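Local coordinates for protein putative tryptophan halogenase (Xanthomonas campestris pv. campestris, PDB 6Y1W) that is a flavin-dependent halogenase, which probably uses FAD to halogenate an aromatic substrate, at residues A[238-244]-A[389-393]. Residues are numbered along the deposited sequence; the frame is centred on the assembly and turned at random.
Sequences EDWSRWL and RDFVI
Leu244 lays its two methyl groups across Val392 and Ile393 on helix 371-397, crossing each at about a right angle; its CD2 lies 3.7 Å from Val392 CG1 and nearly as close to Ile393 CG1. Beyond that, the CD1 methyl of Ile393 comes within 3.5 Å of Trp243 CB and lies obliquely to the indole near CG. With CG anti to the backbone N (chi1 177°), Arg389 runs its aliphatic chain over one face of the Trp240 indole, and CD sits 3.4 Å from the centroid of the five-membered ring, a CH-pi contact near the normal. A bend at chi3 (66°) lifts the guanidinium off this face, its plane 78° from the indole, and Arg389 CZ takes an off-centre cation-pi position 4.8 Å from the same Trp240 centroid. Trp243 CZ3 lies over one guanidinium face, 3.8 Å from Arg389 NH1. At the polar edge, Arg389 grips Asp390 OD1 side-on in a salt bridge, NE and NH2 (2.8 Å) both bonding to that one oxygen, while Asp390 OD2 bonds to Ser418 of helix 417-429. Glu238, whose OE1 bonds to Gln324, holds OE2 4.1 Å from Arg389 NH1, too far for a salt bridge, though the opposite charges should still attract. The Val392 side chain lies about 5 Å from that of Glu347, which probably binds tryptophan, so the contact sits beside the likely substrate site. No hydrogen bond joins the segments: the turn after strand 237-239 rests on the long helix through apolar and pi contacts, while Asp390 fixes the arginine's rotation and probably balances its buried charge.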
ATOM      1  N   GLU A 238       9.679  14.347 -18.724  1.00 20.08           N
ATOM      2  CA  GLU A 238      10.638  13.248 -18.807  1.00 21.31           C
ATOM      3  C   GLU A 238      10.317  12.479 -20.079  1.00 21.15           C
ATOM      4  O   GLU A 238       9.149  12.205 -20.344  1.00 23.45           O
ATOM      5  CB  GLU A 238      10.541  12.335 -17.580  1.00 26.52           C
ATOM      6  CG  GLU A 238      11.755  11.405 -17.361  1.00 40.78           C
ATOM      7  CD  GLU A 238      11.477  10.199 -16.433  1.00 52.10           C
ATOM      8  OE1 GLU A 238      10.489  10.206 -15.656  1.00 38.47           O
ATOM      9  OE2 GLU A 238      12.249   9.213 -16.500  1.00 70.61           O
ATOM     10  N   ASP A 239      11.331  12.224 -20.899  1.00 25.38           N
ATOM     11  CA  ASP A 239      11.152  11.546 -22.179  1.00 24.91           C
ATOM     12  C   ASP A 239      11.221  10.039 -21.970  1.00 22.64           C
ATOM     13  O   ASP A 239      12.247   9.515 -21.508  1.00 21.58           O
ATOM     14  CB  ASP A 239      12.241  12.020 -23.137  1.00 25.06           C
ATOM     15  CG  ASP A 239      12.190  11.358 -24.486  1.00 29.04           C
ATOM     16  OD1 ASP A 239      11.170  10.725 -24.857  1.00 23.89           O
ATOM     17  OD2 ASP A 239      13.191  11.493 -25.206  1.00 31.60           O
ATOM     18  N   TRP A 240      10.149   9.325 -22.332  1.00 19.13           N
ATOM     19  CA  TRP A 240      10.143   7.883 -22.168  1.00 18.59           C
ATOM     20  C   TRP A 240      10.244   7.171 -23.508  1.00 18.97           C
ATOM     21  O   TRP A 240      10.101   5.941 -23.551  1.00 19.59           O
ATOM     22  CB  TRP A 240       8.892   7.432 -21.410  1.00 21.32           C
ATOM     23  CG  TRP A 240       8.852   7.814 -19.942  1.00 17.50           C
ATOM     24  CD1 TRP A 240       9.905   8.161 -19.142  1.00 24.52           C
ATOM     25  CD2 TRP A 240       7.676   7.878 -19.113  1.00 18.55           C
ATOM     26  NE1 TRP A 240       9.454   8.434 -17.858  1.00 25.81           N
ATOM     27  CE2 TRP A 240       8.096   8.261 -17.815  1.00 23.94           C
ATOM     28  CE3 TRP A 240       6.317   7.647 -19.344  1.00 21.92           C
ATOM     29  CZ2 TRP A 240       7.200   8.422 -16.757  1.00 21.32           C
ATOM     30  CZ3 TRP A 240       5.435   7.793 -18.275  1.00 23.33           C
ATOM     31  CH2 TRP A 240       5.886   8.181 -17.011  1.00 23.20           C
ATOM     32  N   SER A 241      10.561   7.906 -24.582  1.00 18.80           N
ATOM     33  CA  SER A 241      10.611   7.293 -25.916  1.00 19.75           C
ATOM     34  C   SER A 241      11.776   6.308 -26.082  1.00 16.95           C
ATOM     35  O   SER A 241      11.731   5.469 -26.999  1.00 18.77           O
ATOM     36  CB  SER A 241      10.629   8.381 -26.998  1.00 20.41           C
ATOM     37  OG  SER A 241      11.846   9.109 -26.984  1.00 22.27           O
ATOM     38  N   ARG A 242      12.780   6.310 -25.182  1.00 21.14           N
ATOM     39  CA  ARG A 242      13.786   5.244 -25.229  1.00 24.85           C
ATOM     40  C   ARG A 242      13.202   3.869 -24.937  1.00 18.11           C
ATOM     41  O   ARG A 242      13.799   2.858 -25.326  1.00 20.13           O
ATOM     42  CB  ARG A 242      14.953   5.501 -24.237  1.00 25.63           C
ATOM     43  CG  ARG A 242      14.602   5.366 -22.728  1.00 33.37           C
ATOM     44  CD  ARG A 242      15.814   5.697 -21.798  1.00 40.02           C
ATOM     45  NE  ARG A 242      16.524   6.909 -22.210  1.00 46.85           N
ATOM     46  CZ  ARG A 242      17.756   6.937 -22.723  1.00 63.68           C
ATOM     47  NH1 ARG A 242      18.306   8.091 -23.065  1.00 57.58           N
ATOM     48  NH2 ARG A 242      18.439   5.814 -22.900  1.00 56.74           N
ATOM     49  N   TRP A 243      12.036   3.801 -24.260  1.00 15.72           N
ATOM     50  CA  TRP A 243      11.411   2.523 -23.928  1.00 13.93           C
ATOM     51  C   TRP A 243      10.120   2.268 -24.686  1.00 15.28           C
ATOM     52  O   TRP A 243       9.690   1.113 -24.765  1.00 17.67           O
ATOM     53  CB  TRP A 243      11.072   2.449 -22.438  1.00 18.56           C
ATOM     54  CG  TRP A 243      12.277   2.565 -21.530  1.00 15.95           C
ATOM     55  CD1 TRP A 243      13.394   1.765 -21.544  1.00 17.66           C
ATOM     56  CD2 TRP A 243      12.468   3.529 -20.488  1.00 19.13           C
ATOM     57  NE1 TRP A 243      14.277   2.182 -20.546  1.00 20.94           N
ATOM     58  CE2 TRP A 243      13.729   3.263 -19.896  1.00 21.19           C
ATOM     59  CE3 TRP A 243      11.695   4.595 -19.998  1.00 24.53           C
ATOM     60  CZ2 TRP A 243      14.239   4.027 -18.835  1.00 23.61           C
ATOM     61  CZ3 TRP A 243      12.206   5.361 -18.925  1.00 24.62           C
ATOM     62  CH2 TRP A 243      13.465   5.058 -18.359  1.00 27.31           C
ATOM     63  N   LEU A 244       9.465   3.315 -25.169  1.00 15.28           N
ATOM     64  CA  LEU A 244       8.112   3.220 -25.715  1.00 14.51           C
ATOM     65  C   LEU A 244       8.125   3.967 -27.036  1.00 15.78           C
ATOM     66  O   LEU A 244       8.297   5.186 -27.051  1.00 16.60           O
ATOM     67  CB  LEU A 244       7.086   3.814 -24.734  1.00 13.85           C
ATOM     68  CG  LEU A 244       6.928   2.973 -23.452  1.00 14.11           C
ATOM     69  CD1 LEU A 244       6.055   3.782 -22.456  1.00 16.40           C
ATOM     70  CD2 LEU A 244       6.309   1.605 -23.814  1.00 15.24           C
ATOM     71  N   ARG A 389       3.930   3.191 -16.185  1.00 13.86           N
ATOM     72  CA  ARG A 389       4.902   3.185 -17.284  1.00 13.45           C
ATOM     73  C   ARG A 389       5.565   1.822 -17.404  1.00 14.67           C
ATOM     74  O   ARG A 389       5.657   1.262 -18.513  1.00 16.08           O
ATOM     75  CB  ARG A 389       5.958   4.278 -17.060  1.00 15.87           C
ATOM     76  CG  ARG A 389       7.059   4.271 -18.151  1.00 15.57           C
ATOM     77  CD  ARG A 389       8.332   4.895 -17.628  1.00 18.49           C
ATOM     78  NE  ARG A 389       8.880   4.069 -16.565  1.00 17.53           N
ATOM     79  CZ  ARG A 389       9.760   4.519 -15.663  1.00 19.48           C
ATOM     80  NH1 ARG A 389      10.171   5.795 -15.760  1.00 21.88           N
ATOM     81  NH2 ARG A 389      10.235   3.697 -14.700  1.00 20.84           N
ATOM     82  N   ASP A 390       6.016   1.260 -16.263  1.00 16.13           N
ATOM     83  CA  ASP A 390       6.736  -0.014 -16.310  1.00 16.78           C
ATOM     84  C   ASP A 390       5.842  -1.112 -16.851  1.00 17.50           C
ATOM     85  O   ASP A 390       6.307  -2.010 -17.569  1.00 16.18           O
ATOM     86  CB  ASP A 390       7.258  -0.399 -14.924  1.00 15.32           C
ATOM     87  CG  ASP A 390       8.493   0.401 -14.509  1.00 16.81           C
ATOM     88  OD1 ASP A 390       8.988   1.228 -15.317  1.00 17.65           O
ATOM     89  OD2 ASP A 390       8.910   0.213 -13.332  1.00 21.25           O
ATOM     90  N   PHE A 391       4.555  -1.075 -16.498  1.00 16.38           N
ATOM     91  CA  PHE A 391       3.646  -2.114 -16.949  1.00 14.52           C
ATOM     92  C   PHE A 391       3.377  -2.001 -18.452  1.00 13.94           C
ATOM     93  O   PHE A 391       3.199  -3.023 -19.138  1.00 14.22           O
ATOM     94  CB  PHE A 391       2.334  -2.024 -16.150  1.00 12.77           C
ATOM     95  CG  PHE A 391       1.563  -3.342 -16.119  1.00 12.75           C
ATOM     96  CD1 PHE A 391       1.818  -4.275 -15.122  1.00 14.52           C
ATOM     97  CD2 PHE A 391       0.593  -3.629 -17.088  1.00 15.66           C
ATOM     98  CE1 PHE A 391       1.115  -5.495 -15.098  1.00 19.65           C
ATOM     99  CE2 PHE A 391      -0.105  -4.816 -17.068  1.00 13.72           C
ATOM    100  CZ  PHE A 391       0.144  -5.758 -16.074  1.00 14.32           C
ATOM    101  N   VAL A 392       3.322  -0.770 -18.976  1.00 13.77           N
ATOM    102  CA  VAL A 392       3.181  -0.575 -20.411  1.00 15.52           C
ATOM    103  C   VAL A 392       4.423  -1.086 -21.121  1.00 13.33           C
ATOM    104  O   VAL A 392       4.329  -1.813 -22.120  1.00 14.85           O
ATOM    105  CB  VAL A 392       2.900   0.907 -20.702  1.00 13.11           C
ATOM    106  CG1 VAL A 392       2.965   1.220 -22.229  1.00 14.24           C
ATOM    107  CG2 VAL A 392       1.539   1.322 -20.084  1.00 15.60           C
ATOM    108  N   ILE A 393       5.607  -0.778 -20.569  1.00 15.92           N
ATOM    109  CA  ILE A 393       6.850  -1.290 -21.161  1.00 14.43           C
ATOM    110  C   ILE A 393       6.866  -2.804 -21.179  1.00 14.72           C
ATOM    111  O   ILE A 393       7.302  -3.431 -22.169  1.00 15.85           O
ATOM    112  CB  ILE A 393       8.064  -0.748 -20.396  1.00 12.45           C
ATOM    113  CG1 ILE A 393       8.170   0.758 -20.594  1.00 14.87           C
ATOM    114  CG2 ILE A 393       9.356  -1.370 -20.949  1.00 14.71           C
ATOM    115  CD1 ILE A 393       9.156   1.433 -19.628  1.00 14.53           C
TER